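Local atomic coordinates of rhino (Drosophila simulans, PDB entry 5XYW), a protein that probably uses its chromo shadow domain to dimerise and recruit partner proteins, as a heterochromatin protein 1 relative acting in the piRNA pathway. Residues K18-Y23 / F31-G36. Residues are numbered along the deposited sequence; the frame is centred on the assembly and turned at random.
Sequences KVLHCY and FVTWKG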
ATOM      1  N   LYS A  18      10.830 -12.806  -0.814  1.00 86.36           N
ATOM      2  CA  LYS A  18       9.894 -12.288  -1.808  1.00 80.12           C
ATOM      3  C   LYS A  18       8.979 -11.179  -1.294  1.00 75.31           C
ATOM      4  O   LYS A  18       8.916 -10.885  -0.094  1.00 77.46           O
ATOM      5  CB  LYS A  18       9.047 -13.429  -2.364  1.00 80.92           C
ATOM      6  CG  LYS A  18       9.873 -14.566  -2.924  1.00 92.48           C
ATOM      7  CD  LYS A  18       8.996 -15.639  -3.543  1.00102.99           C
ATOM      8  CE  LYS A  18       9.829 -16.708  -4.240  1.00108.17           C
ATOM      9  NZ  LYS A  18       8.959 -17.697  -4.930  1.00111.18           N
ATOM     10  N   VAL A  19       8.308 -10.536  -2.239  1.00 70.92           N
ATOM     11  CA  VAL A  19       7.151  -9.713  -1.949  1.00 67.04           C
ATOM     12  C   VAL A  19       5.980 -10.423  -2.559  1.00 64.95           C
ATOM     13  O   VAL A  19       5.813 -10.411  -3.769  1.00 63.59           O
ATOM     14  CB  VAL A  19       7.238  -8.302  -2.536  1.00 64.14           C
ATOM     15  CG1 VAL A  19       5.976  -7.524  -2.170  1.00 54.85           C
ATOM     16  CG2 VAL A  19       8.472  -7.593  -2.039  1.00 63.32           C
ATOM     17  N   LEU A  20       5.173 -11.047  -1.716  1.00 71.74           N
ATOM     18  CA  LEU A  20       4.080 -11.888  -2.184  1.00 67.23           C
ATOM     19  C   LEU A  20       2.851 -11.104  -2.596  1.00 62.37           C
ATOM     20  O   LEU A  20       2.217 -11.430  -3.599  1.00 67.94           O
ATOM     21  CB  LEU A  20       3.697 -12.899  -1.104  1.00 72.22           C
ATOM     22  CG  LEU A  20       4.850 -13.816  -0.692  1.00 84.76           C
ATOM     23  CD1 LEU A  20       4.359 -14.967   0.183  1.00 90.30           C
ATOM     24  CD2 LEU A  20       5.577 -14.335  -1.930  1.00 87.05           C
ATOM     25  N   HIS A  21       2.501 -10.075  -1.837  1.00 58.58           N
ATOM     26  CA  HIS A  21       1.179  -9.481  -2.052  1.00 60.16           C
ATOM     27  C   HIS A  21       1.147  -8.106  -1.421  1.00 59.20           C
ATOM     28  O   HIS A  21       2.068  -7.739  -0.709  1.00 68.90           O
ATOM     29  CB  HIS A  21       0.105 -10.432  -1.474  1.00 68.36           C
ATOM     30  CG  HIS A  21      -1.306  -9.917  -1.512  1.00 71.27           C
ATOM     31  ND1 HIS A  21      -1.867  -9.325  -2.628  1.00 70.68           N
ATOM     32  CD2 HIS A  21      -2.283  -9.944  -0.574  1.00 62.97           C
ATOM     33  CE1 HIS A  21      -3.118  -8.992  -2.366  1.00 56.28           C
ATOM     34  NE2 HIS A  21      -3.395  -9.356  -1.124  1.00 60.97           N
ATOM     35  N   CYS A  22       0.115  -7.319  -1.688  1.00 60.35           N
ATOM     36  CA  CYS A  22      -0.001  -6.057  -0.969  1.00 61.72           C
ATOM     37  C   CYS A  22      -1.453  -5.730  -0.613  1.00 57.16           C
ATOM     38  O   CYS A  22      -2.384  -6.280  -1.204  1.00 56.87           O
ATOM     39  CB  CYS A  22       0.615  -4.926  -1.801  1.00 54.38           C
ATOM     40  SG  CYS A  22      -0.541  -4.255  -3.008  1.00 66.90           S
ATOM     41  N   TYR A  23      -1.644  -4.843   0.366  1.00 56.11           N
ATOM     42  CA  TYR A  23      -2.988  -4.360   0.715  1.00 54.41           C
ATOM     43  C   TYR A  23      -2.940  -2.920   1.234  1.00 55.15           C
ATOM     44  O   TYR A  23      -2.220  -2.573   2.170  1.00 57.63           O
ATOM     45  CB  TYR A  23      -3.668  -5.286   1.742  1.00 54.43           C
ATOM     46  CG  TYR A  23      -5.115  -4.926   1.975  1.00 58.38           C
ATOM     47  CD1 TYR A  23      -6.070  -5.131   0.983  1.00 59.05           C
ATOM     48  CD2 TYR A  23      -5.531  -4.336   3.174  1.00 67.45           C
ATOM     49  CE1 TYR A  23      -7.410  -4.761   1.176  1.00 57.66           C
ATOM     50  CE2 TYR A  23      -6.863  -3.985   3.383  1.00 63.05           C
ATOM     51  CZ  TYR A  23      -7.791  -4.190   2.376  1.00 60.91           C
ATOM     52  OH  TYR A  23      -9.097  -3.828   2.598  1.00 72.21           O
ATOM     53  N   PHE A  31       3.062  -7.908   1.950  1.00 60.18           N
ATOM     54  CA  PHE A  31       3.149  -9.219   2.524  1.00 67.30           C
ATOM     55  C   PHE A  31       4.317  -9.949   1.887  1.00 68.69           C
ATOM     56  O   PHE A  31       4.273 -10.342   0.700  1.00 73.73           O
ATOM     57  CB  PHE A  31       1.815  -9.921   2.343  1.00 68.86           C
ATOM     58  CG  PHE A  31       0.668  -9.098   2.842  1.00 67.49           C
ATOM     59  CD1 PHE A  31       0.431  -8.977   4.217  1.00 65.26           C
ATOM     60  CD2 PHE A  31      -0.128  -8.382   1.960  1.00 68.23           C
ATOM     61  CE1 PHE A  31      -0.608  -8.191   4.702  1.00 57.01           C
ATOM     62  CE2 PHE A  31      -1.181  -7.594   2.442  1.00 75.01           C
ATOM     63  CZ  PHE A  31      -1.417  -7.501   3.822  1.00 59.96           C
ATOM     64  N   VAL A  32       5.364 -10.070   2.703  1.00 65.01           N
ATOM     65  CA  VAL A  32       6.666 -10.549   2.290  1.00 67.27           C
ATOM     66  C   VAL A  32       7.132 -11.782   3.053  1.00 74.35           C
ATOM     67  O   VAL A  32       6.800 -11.970   4.223  1.00 80.47           O
ATOM     68  CB  VAL A  32       7.746  -9.468   2.486  1.00 65.20           C
ATOM     69  CG1 VAL A  32       7.400  -8.194   1.732  1.00 59.60           C
ATOM     70  CG2 VAL A  32       7.948  -9.193   3.955  1.00 58.60           C
ATOM     71  N   THR A  33       7.926 -12.614   2.382  1.00 81.41           N
ATOM     72  CA  THR A  33       8.640 -13.691   3.061  1.00 79.07           C
ATOM     73  C   THR A  33      10.093 -13.302   3.250  1.00 80.25           C
ATOM     74  O   THR A  33      10.597 -12.399   2.566  1.00 77.58           O
ATOM     75  CB  THR A  33       8.564 -15.015   2.297  1.00 74.39           C
ATOM     76  OG1 THR A  33       9.128 -14.854   0.985  1.00 84.64           O
ATOM     77  CG2 THR A  33       7.132 -15.463   2.191  1.00 73.04           C
ATOM     78  N   TRP A  34      10.755 -13.978   4.188  1.00 87.95           N
ATOM     79  CA  TRP A  34      12.183 -13.778   4.435  1.00 97.32           C
ATOM     80  C   TRP A  34      12.978 -15.054   4.126  1.00 94.57           C
ATOM     81  O   TRP A  34      12.407 -16.146   4.059  1.00 90.06           O
ATOM     82  CB  TRP A  34      12.407 -13.330   5.882  1.00 98.97           C
ATOM     83  CG  TRP A  34      11.568 -12.146   6.254  1.00 94.08           C
ATOM     84  CD1 TRP A  34      10.366 -12.161   6.892  1.00 90.16           C
ATOM     85  CD2 TRP A  34      11.865 -10.768   5.993  1.00 93.11           C
ATOM     86  NE1 TRP A  34       9.898 -10.882   7.048  1.00 84.57           N
ATOM     87  CE2 TRP A  34      10.799 -10.010   6.502  1.00 90.40           C
ATOM     88  CE3 TRP A  34      12.933 -10.108   5.373  1.00 93.47           C
ATOM     89  CZ2 TRP A  34      10.763  -8.621   6.409  1.00 93.63           C
ATOM     90  CZ3 TRP A  34      12.897  -8.727   5.289  1.00 94.10           C
ATOM     91  CH2 TRP A  34      11.820  -7.999   5.803  1.00 96.13           C
ATOM     92  N   LYS A  35      14.289 -14.913   3.937  1.00101.92           N
ATOM     93  CA  LYS A  35      15.133 -16.041   3.507  1.00 99.05           C
ATOM     94  C   LYS A  35      15.403 -17.051   4.614  1.00 97.42           C
ATOM     95  O   LYS A  35      16.110 -16.761   5.588  1.00 83.94           O
ATOM     96  CB  LYS A  35      16.458 -15.539   2.946  1.00 96.69           C
ATOM     97  CG  LYS A  35      16.429 -15.323   1.439  1.00100.81           C
ATOM     98  CD  LYS A  35      17.680 -14.600   0.931  1.00100.10           C
ATOM     99  CE  LYS A  35      17.544 -14.219  -0.532  1.00 92.02           C
ATOM    100  NZ  LYS A  35      18.463 -13.100  -0.857  1.00 96.01           N
ATOM    101  N   GLY A  36      14.823 -18.238   4.437  1.00105.39           N
ATOM    102  CA  GLY A  36      14.917 -19.321   5.399  1.00105.25           C
ATOM    103  C   GLY A  36      13.698 -19.509   6.279  1.00110.01           C
ATOM    104  O   GLY A  36      13.621 -20.508   6.993  1.00111.89           O
TER
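The rings of His21 and Phe31 run alongside each other, nearly parallel (25°) but so offset that little of one lies over the other. With its centroids 5.5 Å apart, the pair meets mainly through His21 CD2 and Phe31 CD2, 3.7 Å from each other. Phe31 CG is anti to its carbonyl carbon (chi1 -52°), which carries the ring edge to Tyr23, whose CB lies in the ring plane 3.5 Å from Phe31 CE2. Each of the two rings also meets an aromatic side chain on the chain of another protein, and Phe31 packs on Ile40 and Ala42 of strand 40-44. The hairpin of 18-23 and 31-34 belongs to the three-stranded antiparallel sheet of the chromo shadow domain and contains a classic beta bulge: two residues, Leu20 and His21, are set against the single Phe31. Phe31 O accepts Leu20 N at 2.7 Å and His21 N at 3.1 Å, both in its carbonyl plane, while Phe31 N returns a nearly straight bond to His21 O. Val19 CG2 touches Val32 CG1, on the side where helix 53-61 packs through Phe59. Lys18 N bonds Thr33 OG1 at 3.2 Å and, weakly, Thr33 O; Thr33 N in turn bonds Lys18 O from above the carbonyl plane. Thr33 CG2 meets Leu20 CD1 at 3.5 Å. A valine here would probably leave Lys18 N, across this contact, only the weak bond to the backbone carbonyl. Two N-H groups thus satisfy the one Phe31 carbonyl at the bulge, and the adjacent aromatic pair probably forms part of a binding surface for the other protein.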